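Side-chain contacts in beta-N-acetylhexosaminidase (Streptomyces plicatus, PDB 1JAK), which removes terminal N-acetylhexosamine residues from glycans as a family 20 glycoside hydrolase, probably by substrate-assisted catalysis: residues D296-V301 against K334-I339; L314-D319 against P338-Y343. One frame throughout, in Å; residues are numbered along the deposited sequence.

Contact 1: residues D296-V301 against K334-I339; sequences DFVDDV and KRVQPI
The carboxylate of D299 meets I339 across this helix pair while its two oxygens are gripped from the C-terminal end of the partner helix and the residue just after it: OD2 by a salt bridge to K342 NZ, OD1 by a hydrogen bond with Y343 OH. With each oxygen engaged by its own partner, the carboxylate is fixed in rotation. Its CG lies trans to the backbone nitrogen (chi1 -172°), which swings the carboxylate in toward the other helix. Against I339 there is van der Waals contact, OD2 standing 3.8 Å from the methyl CG2; the same methyl also lies 4.0 Å from D299 CA, so it rests beside the backbone of helix 292-307 as well.

The rest is aliphatic. V298 sends one methyl, CG1, to two partners: I339 CD1 at 3.9 Å, and V336 CG1 at 4.0 Å. Both valine-to-partner approaches are roughly perpendicular. I339 is thus divided in two, its CD1 end serving V298 and its CG2 branch serving D299. P338, which has no backbone N-H, lies just before it at a kink in the helix; at the kink, I339 N bonds back three residues to V336 O at 2.9 Å.

No hydrogen bond joins the two segments, and together they bury 167 Å². Their axes run nearly parallel, crossing at -22° with a closest approach of 10.2 Å. These are consecutive helices of the catalytic alpha/beta barrel, with strand 313-315 between them in sequence. V336 also packs on Y295 and I339 on I302, extending the contact up and down helix 292-307.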
ATOM      1  N   ASP A 296       7.702  -4.534 -29.651  1.00 13.39           N
ATOM      2  CA  ASP A 296       6.315  -4.634 -30.093  1.00 14.11           C
ATOM      3  C   ASP A 296       5.545  -5.203 -28.904  1.00 13.74           C
ATOM      4  O   ASP A 296       4.448  -4.750 -28.574  1.00 13.83           O
ATOM      5  CB  ASP A 296       6.179  -5.582 -31.287  1.00 16.28           C
ATOM      6  CG  ASP A 296       6.783  -5.015 -32.556  1.00 18.83           C
ATOM      7  OD1 ASP A 296       6.672  -3.790 -32.772  1.00 20.44           O
ATOM      8  OD2 ASP A 296       7.353  -5.797 -33.344  1.00 21.27           O
ATOM      9  N   PHE A 297       6.149  -6.201 -28.266  1.00 12.58           N
ATOM     10  CA  PHE A 297       5.579  -6.864 -27.097  1.00 12.09           C
ATOM     11  C   PHE A 297       5.357  -5.859 -25.964  1.00 12.04           C
ATOM     12  O   PHE A 297       4.262  -5.768 -25.402  1.00 11.70           O
ATOM     13  CB  PHE A 297       6.531  -7.970 -26.628  1.00 13.19           C
ATOM     14  CG  PHE A 297       6.175  -8.556 -25.292  1.00 14.42           C
ATOM     15  CD1 PHE A 297       5.104  -9.431 -25.164  1.00 16.17           C
ATOM     16  CD2 PHE A 297       6.907  -8.219 -24.157  1.00 16.24           C
ATOM     17  CE1 PHE A 297       4.764  -9.965 -23.920  1.00 16.64           C
ATOM     18  CE2 PHE A 297       6.574  -8.746 -22.910  1.00 16.68           C
ATOM     19  CZ  PHE A 297       5.500  -9.620 -22.795  1.00 14.49           C
ATOM     20  N   VAL A 298       6.397  -5.101 -25.634  1.00 11.43           N
ATOM     21  CA  VAL A 298       6.302  -4.115 -24.564  1.00 11.54           C
ATOM     22  C   VAL A 298       5.242  -3.060 -24.858  1.00 12.45           C
ATOM     23  O   VAL A 298       4.469  -2.687 -23.974  1.00 12.32           O
ATOM     24  CB  VAL A 298       7.657  -3.420 -24.320  1.00 11.35           C
ATOM     25  CG1 VAL A 298       7.483  -2.259 -23.348  1.00 11.10           C
ATOM     26  CG2 VAL A 298       8.656  -4.428 -23.756  1.00 11.08           C
ATOM     27  N   ASP A 299       5.195  -2.582 -26.097  1.00 11.96           N
ATOM     28  CA  ASP A 299       4.210  -1.574 -26.460  1.00 12.90           C
ATOM     29  C   ASP A 299       2.794  -2.130 -26.315  1.00 12.73           C
ATOM     30  O   ASP A 299       1.916  -1.458 -25.767  1.00 13.98           O
ATOM     31  CB  ASP A 299       4.450  -1.080 -27.889  1.00 14.08           C
ATOM     32  CG  ASP A 299       3.575   0.109 -28.247  1.00 15.86           C
ATOM     33  OD1 ASP A 299       2.373  -0.096 -28.493  1.00 17.77           O
ATOM     34  OD2 ASP A 299       4.087   1.248 -28.268  1.00 18.78           O
ATOM     35  N   ASP A 300       2.575  -3.357 -26.787  1.00 12.09           N
ATOM     36  CA  ASP A 300       1.254  -3.978 -26.685  1.00 11.88           C
ATOM     37  C   ASP A 300       0.811  -4.115 -25.230  1.00 12.54           C
ATOM     38  O   ASP A 300      -0.323  -3.776 -24.880  1.00 11.04           O
ATOM     39  CB  ASP A 300       1.235  -5.371 -27.331  1.00 12.83           C
ATOM     40  CG  ASP A 300       1.261  -5.324 -28.850  1.00 14.47           C
ATOM     41  OD1 ASP A 300       0.882  -4.287 -29.435  1.00 14.73           O
ATOM     42  OD2 ASP A 300       1.643  -6.343 -29.460  1.00 13.95           O
ATOM     43  N   VAL A 301       1.705  -4.617 -24.384  1.00 12.05           N
ATOM     44  CA  VAL A 301       1.384  -4.808 -22.974  1.00 12.08           C
ATOM     45  C   VAL A 301       1.132  -3.498 -22.228  1.00 11.89           C
ATOM     46  O   VAL A 301       0.130  -3.366 -21.524  1.00 11.14           O
ATOM     47  CB  VAL A 301       2.500  -5.595 -22.253  1.00 12.61           C
ATOM     48  CG1 VAL A 301       2.244  -5.611 -20.749  1.00 13.35           C
ATOM     49  CG2 VAL A 301       2.545  -7.018 -22.785  1.00 11.12           C
ATOM     50  N   LYS A 334      15.914   3.468 -22.353  1.00 12.16           N
ATOM     51  CA  LYS A 334      15.824   4.674 -23.171  1.00 13.47           C
ATOM     52  C   LYS A 334      14.690   4.499 -24.183  1.00 13.88           C
ATOM     53  O   LYS A 334      13.950   5.438 -24.487  1.00 13.04           O
ATOM     54  CB  LYS A 334      17.146   4.907 -23.912  1.00 15.97           C
ATOM     55  CG  LYS A 334      17.141   6.107 -24.855  1.00 21.29           C
ATOM     56  CD  LYS A 334      17.144   7.423 -24.094  1.00 25.03           C
ATOM     57  CE  LYS A 334      17.230   8.611 -25.045  1.00 28.44           C
ATOM     58  NZ  LYS A 334      17.408   9.897 -24.313  1.00 30.18           N
ATOM     59  N   ARG A 335      14.553   3.276 -24.684  1.00 12.75           N
ATOM     60  CA  ARG A 335      13.534   2.947 -25.675  1.00 13.50           C
ATOM     61  C   ARG A 335      12.130   2.742 -25.113  1.00 14.09           C
ATOM     62  O   ARG A 335      11.145   3.139 -25.739  1.00 15.03           O
ATOM     63  CB  ARG A 335      13.951   1.685 -26.435  1.00 16.16           C
ATOM     64  CG  ARG A 335      15.259   1.829 -27.200  1.00 17.90           C
ATOM     65  CD  ARG A 335      15.818   0.475 -27.607  1.00 19.85           C
ATOM     66  NE  ARG A 335      17.077   0.607 -28.335  1.00 20.00           N
ATOM     67  CZ  ARG A 335      17.904  -0.401 -28.590  1.00 21.60           C
ATOM     68  NH1 ARG A 335      17.609  -1.626 -28.176  1.00 20.49           N
ATOM     69  NH2 ARG A 335      19.029  -0.186 -29.263  1.00 20.37           N
ATOM     70  N   VAL A 336      12.028   2.135 -23.935  1.00 12.65           N
ATOM     71  CA  VAL A 336      10.715   1.852 -23.359  1.00 13.28           C
ATOM     72  C   VAL A 336      10.051   2.931 -22.504  1.00 12.73           C
ATOM     73  O   VAL A 336       8.824   3.018 -22.477  1.00 11.97           O
ATOM     74  CB  VAL A 336      10.742   0.539 -22.542  1.00 14.05           C
ATOM     75  CG1 VAL A 336      11.129  -0.623 -23.443  1.00 13.32           C
ATOM     76  CG2 VAL A 336      11.714   0.666 -21.385  1.00 17.42           C
ATOM     77  N   GLN A 337      10.829   3.751 -21.804  1.00 12.71           N
ATOM     78  CA  GLN A 337      10.212   4.781 -20.970  1.00 12.85           C
ATOM     79  C   GLN A 337       9.212   5.644 -21.738  1.00 13.35           C
ATOM     80  O   GLN A 337       8.116   5.915 -21.244  1.00 12.26           O
ATOM     81  CB  GLN A 337      11.269   5.680 -20.325  1.00 12.21           C
ATOM     82  CG  GLN A 337      12.104   4.999 -19.254  1.00 13.28           C
ATOM     83  CD  GLN A 337      13.023   5.968 -18.539  1.00 12.48           C
ATOM     84  OE1 GLN A 337      12.598   6.700 -17.643  1.00 11.62           O
ATOM     85  NE2 GLN A 337      14.290   5.989 -18.942  1.00 12.89           N
ATOM     86  N   PRO A 338       9.569   6.082 -22.958  1.00 13.61           N
ATOM     87  CA  PRO A 338       8.650   6.916 -23.742  1.00 14.57           C
ATOM     88  C   PRO A 338       7.299   6.261 -24.025  1.00 14.65           C
ATOM     89  O   PRO A 338       6.303   6.952 -24.239  1.00 15.66           O
ATOM     90  CB  PRO A 338       9.437   7.182 -25.024  1.00 14.47           C
ATOM     91  CG  PRO A 338      10.859   7.180 -24.546  1.00 14.78           C
ATOM     92  CD  PRO A 338      10.879   5.980 -23.629  1.00 13.66           C
ATOM     93  N   ILE A 339       7.269   4.931 -24.030  1.00 14.24           N
ATOM     94  CA  ILE A 339       6.033   4.201 -24.297  1.00 13.02           C
ATOM     95  C   ILE A 339       4.976   4.487 -23.232  1.00 12.86           C
ATOM     96  O   ILE A 339       3.780   4.522 -23.527  1.00 13.27           O
ATOM     97  CB  ILE A 339       6.294   2.676 -24.371  1.00 12.43           C
ATOM     98  CG1 ILE A 339       7.278   2.377 -25.508  1.00 13.53           C
ATOM     99  CG2 ILE A 339       4.986   1.924 -24.597  1.00 12.52           C
ATOM    100  CD1 ILE A 339       7.630   0.901 -25.665  1.00 13.91           C
TER

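Contact 2: residues L314-D319 against P338-Y343; sequences LHIGGD and PIVAKY. With IFG ((2R,3R,4S,5R)-2-acetamido-3,4-dihydroxy-5-hydroxymethyl-piperidine), chain F.
Apolar packing comes from V340, whose two methyls are shared out between L314 and I316. CG1 lies 3.8 Å from L314 CB, whereas CG2 meets I316 CG2 at 3.9 Å, the two side chains slanting past each other. Holding CG1 trans to its backbone nitrogen (chi1 -179°), V340 presents both branches to the segment 314-319. H315, between the two packing residues, points its side chain the other way.

Hydrogen bonding lies within segment 314-319 and at its far end. G317 N donates to H315 ND1 over 3.1 Å, only 2° out of the imidazole plane. H315 NE2 is bonded to Q365 OE1, so both ring nitrogens are occupied and the ring's rotation is fixed.

Of the two segments' residues, D319 is the one that binds the ligand, its OD2 accepting the acetamido N-H of IFG: N2 to OD2 is 2.7 Å, at a nearly straight 163°. Its CB also lies 3.6 Å from the acetamido methyl C8. This grip is consistent with the role of the family 20 aspartate that orients the 2-acetamido group in substrate-assisted catalysis, next to E320, which also bonds IFG. Were D319 an alanine, the acetamido N-H would probably be left without its acceptor and the group would be freer to turn.

Strand 313-315 lies in the barrel wall, its backbone bonded to T346 and V348 on one neighbour and, through H315, to P249 and I251. Helix 326-342 covers it from outside as the middle of the beta-alpha-beta unit that ends in strand 346-350, where V340 also touches V347.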
ATOM      1  N   LEU A 314       2.391   4.195 -13.978  1.00 10.00           N
ATOM      2  CA  LEU A 314       2.595   2.874 -14.557  1.00 10.52           C
ATOM      3  C   LEU A 314       4.030   2.504 -14.191  1.00  9.98           C
ATOM      4  O   LEU A 314       4.972   3.185 -14.588  1.00  9.48           O
ATOM      5  CB  LEU A 314       2.411   2.916 -16.076  1.00 13.77           C
ATOM      6  CG  LEU A 314       2.266   1.583 -16.816  1.00 19.38           C
ATOM      7  CD1 LEU A 314       3.569   0.804 -16.783  1.00 18.80           C
ATOM      8  CD2 LEU A 314       1.136   0.790 -16.192  1.00 22.90           C
ATOM      9  N   HIS A 315       4.177   1.433 -13.415  1.00  8.09           N
ATOM     10  CA  HIS A 315       5.475   0.954 -12.935  1.00  7.51           C
ATOM     11  C   HIS A 315       6.067  -0.054 -13.926  1.00  7.21           C
ATOM     12  O   HIS A 315       5.423  -1.053 -14.248  1.00  6.82           O
ATOM     13  CB  HIS A 315       5.261   0.283 -11.566  1.00  6.96           C
ATOM     14  CG  HIS A 315       6.450   0.314 -10.653  1.00  7.31           C
ATOM     15  ND1 HIS A 315       7.690  -0.171 -11.015  1.00  6.03           N
ATOM     16  CD2 HIS A 315       6.562   0.700  -9.359  1.00  7.87           C
ATOM     17  CE1 HIS A 315       8.512  -0.087  -9.984  1.00  6.86           C
ATOM     18  NE2 HIS A 315       7.852   0.437  -8.965  1.00  7.67           N
ATOM     19  N   ILE A 316       7.281   0.204 -14.416  1.00  7.38           N
ATOM     20  CA  ILE A 316       7.916  -0.720 -15.355  1.00  8.51           C
ATOM     21  C   ILE A 316       9.040  -1.534 -14.711  1.00  9.20           C
ATOM     22  O   ILE A 316       9.789  -2.225 -15.400  1.00  8.78           O
ATOM     23  CB  ILE A 316       8.467   0.012 -16.614  1.00  9.23           C
ATOM     24  CG1 ILE A 316       9.513   1.055 -16.220  1.00  8.52           C
ATOM     25  CG2 ILE A 316       7.316   0.654 -17.379  1.00 10.08           C
ATOM     26  CD1 ILE A 316      10.158   1.750 -17.409  1.00 10.82           C
ATOM     27  N   GLY A 317       9.148  -1.458 -13.386  1.00  8.45           N
ATOM     28  CA  GLY A 317      10.165  -2.220 -12.679  1.00  7.68           C
ATOM     29  C   GLY A 317      11.593  -1.795 -12.970  1.00  7.60           C
ATOM     30  O   GLY A 317      11.956  -0.642 -12.738  1.00  8.33           O
ATOM     31  N   GLY A 318      12.406  -2.731 -13.457  1.00  7.21           N
ATOM     32  CA  GLY A 318      13.794  -2.418 -13.774  1.00  6.37           C
ATOM     33  C   GLY A 318      14.805  -2.970 -12.785  1.00  8.13           C
ATOM     34  O   GLY A 318      16.011  -2.747 -12.917  1.00  7.81           O
ATOM     35  N   ASP A 319      14.311  -3.710 -11.799  1.00  7.41           N
ATOM     36  CA  ASP A 319      15.155  -4.290 -10.765  1.00  6.31           C
ATOM     37  C   ASP A 319      15.784  -5.616 -11.162  1.00  6.64           C
ATOM     38  O   ASP A 319      15.233  -6.373 -11.964  1.00  6.22           O
ATOM     39  CB  ASP A 319      14.329  -4.547  -9.509  1.00  6.58           C
ATOM     40  CG  ASP A 319      13.217  -5.554  -9.757  1.00  6.06           C
ATOM     41  OD1 ASP A 319      12.379  -5.285 -10.640  1.00  7.53           O
ATOM     42  OD2 ASP A 319      13.184  -6.612  -9.089  1.00  6.51           O
ATOM     43  N   PRO A 338       9.569   6.082 -22.958  1.00 13.61           N
ATOM     44  CA  PRO A 338       8.650   6.916 -23.742  1.00 14.57           C
ATOM     45  C   PRO A 338       7.299   6.261 -24.025  1.00 14.65           C
ATOM     46  O   PRO A 338       6.303   6.952 -24.239  1.00 15.66           O
ATOM     47  CB  PRO A 338       9.437   7.182 -25.024  1.00 14.47           C
ATOM     48  CG  PRO A 338      10.859   7.180 -24.546  1.00 14.78           C
ATOM     49  CD  PRO A 338      10.879   5.980 -23.629  1.00 13.66           C
ATOM     50  N   ILE A 339       7.269   4.931 -24.030  1.00 14.24           N
ATOM     51  CA  ILE A 339       6.033   4.201 -24.297  1.00 13.02           C
ATOM     52  C   ILE A 339       4.976   4.487 -23.232  1.00 12.86           C
ATOM     53  O   ILE A 339       3.780   4.522 -23.527  1.00 13.27           O
ATOM     54  CB  ILE A 339       6.294   2.676 -24.371  1.00 12.43           C
ATOM     55  CG1 ILE A 339       7.278   2.377 -25.508  1.00 13.53           C
ATOM     56  CG2 ILE A 339       4.986   1.924 -24.597  1.00 12.52           C
ATOM     57  CD1 ILE A 339       7.630   0.901 -25.665  1.00 13.91           C
ATOM     58  N   VAL A 340       5.418   4.693 -21.995  1.00 12.88           N
ATOM     59  CA  VAL A 340       4.501   4.982 -20.898  1.00 12.58           C
ATOM     60  C   VAL A 340       3.804   6.321 -21.148  1.00 14.08           C
ATOM     61  O   VAL A 340       2.584   6.433 -21.011  1.00 13.09           O
ATOM     62  CB  VAL A 340       5.253   5.029 -19.547  1.00 13.30           C
ATOM     63  CG1 VAL A 340       4.280   5.315 -18.407  1.00 11.34           C
ATOM     64  CG2 VAL A 340       5.963   3.699 -19.311  1.00 13.07           C
ATOM     65  N   ALA A 341       4.586   7.333 -21.520  1.00 14.32           N
ATOM     66  CA  ALA A 341       4.038   8.658 -21.799  1.00 15.45           C
ATOM     67  C   ALA A 341       3.144   8.601 -23.037  1.00 14.86           C
ATOM     68  O   ALA A 341       2.153   9.329 -23.138  1.00 14.10           O
ATOM     69  CB  ALA A 341       5.170   9.659 -22.016  1.00 15.33           C
ATOM     70  N   LYS A 342       3.508   7.741 -23.982  1.00 14.44           N
ATOM     71  CA  LYS A 342       2.738   7.573 -25.211  1.00 14.88           C
ATOM     72  C   LYS A 342       1.297   7.210 -24.867  1.00 14.92           C
ATOM     73  O   LYS A 342       0.356   7.621 -25.549  1.00 14.11           O
ATOM     74  CB  LYS A 342       3.353   6.463 -26.065  1.00 16.02           C
ATOM     75  CG  LYS A 342       2.524   6.058 -27.273  1.00 17.04           C
ATOM     76  CD  LYS A 342       3.176   4.893 -28.002  1.00 19.20           C
ATOM     77  CE  LYS A 342       2.322   4.408 -29.159  1.00 19.68           C
ATOM     78  NZ  LYS A 342       2.962   3.255 -29.856  1.00 19.94           N
ATOM     79  N   TYR A 343       1.131   6.437 -23.799  1.00 13.85           N
ATOM     80  CA  TYR A 343      -0.193   6.017 -23.368  1.00 13.78           C
ATOM     81  C   TYR A 343      -0.737   6.848 -22.210  1.00 14.19           C
ATOM     82  O   TYR A 343      -1.592   6.398 -21.444  1.00 14.95           O
ATOM     83  CB  TYR A 343      -0.172   4.523 -23.034  1.00 14.54           C
ATOM     84  CG  TYR A 343      -0.024   3.671 -24.278  1.00 13.70           C
ATOM     85  CD1 TYR A 343      -1.045   3.616 -25.227  1.00 15.65           C
ATOM     86  CD2 TYR A 343       1.152   2.964 -24.536  1.00 13.88           C
ATOM     87  CE1 TYR A 343      -0.904   2.885 -26.400  1.00 15.63           C
ATOM     88  CE2 TYR A 343       1.306   2.225 -25.712  1.00 15.10           C
ATOM     89  CZ  TYR A 343       0.274   2.192 -26.639  1.00 16.78           C
ATOM     90  OH  TYR A 343       0.409   1.477 -27.808  1.00 16.37           O
TER
HETATM   91  N1  IFG F 601      14.157  -8.313  -4.564  1.00  7.82           N
HETATM   92  C2  IFG F 601      13.233  -8.420  -5.722  1.00  7.93           C
HETATM   93  C3  IFG F 601      11.771  -8.921  -5.383  1.00  7.19           C
HETATM   94  C4  IFG F 601      11.724 -10.027  -4.308  1.00  7.77           C
HETATM   95  C5  IFG F 601      12.516  -9.550  -3.088  1.00  7.32           C
HETATM   96  C6  IFG F 601      12.532 -10.507  -1.901  1.00  7.71           C
HETATM   97  C7  IFG F 601      12.881  -5.985  -5.696  1.00  7.39           C
HETATM   98  C8  IFG F 601      12.742  -4.613  -6.305  1.00  6.95           C
HETATM   99  C9  IFG F 601      13.978  -9.222  -3.421  1.00  6.67           C
HETATM  100  N2  IFG F 601      13.155  -7.115  -6.414  1.00  6.65           N
HETATM  101  O7  IFG F 601      12.749  -6.056  -4.482  1.00  6.85           O
HETATM  102  O3  IFG F 601      11.148  -9.390  -6.572  1.00  6.78           O
HETATM  103  O4  IFG F 601      12.339 -11.202  -4.833  1.00  9.48           O
HETATM  104  O6  IFG F 601      12.823  -9.822  -0.687  1.00  6.35           O

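How the contacts relate
Contact 1 and contact 2 have centres about 7 Å apart and share P338 and I339 on helix 326-342. Along the chain come helix 292-307, strand 313-315 and then helix 326-342, so both contacts end on the same stretch. The shared helix turns one side to the preceding helix and another to the barrel strand, combining the outer helical layer with the inner sheet. The end of helix 326-342 reaches back to helix 292-307 through the polar bonds of D299. All four segments fall in the catalytic domain, and beyond the strand the chain runs on to D319 in the ligand pocket, linking this packing to the active-site end of the barrel.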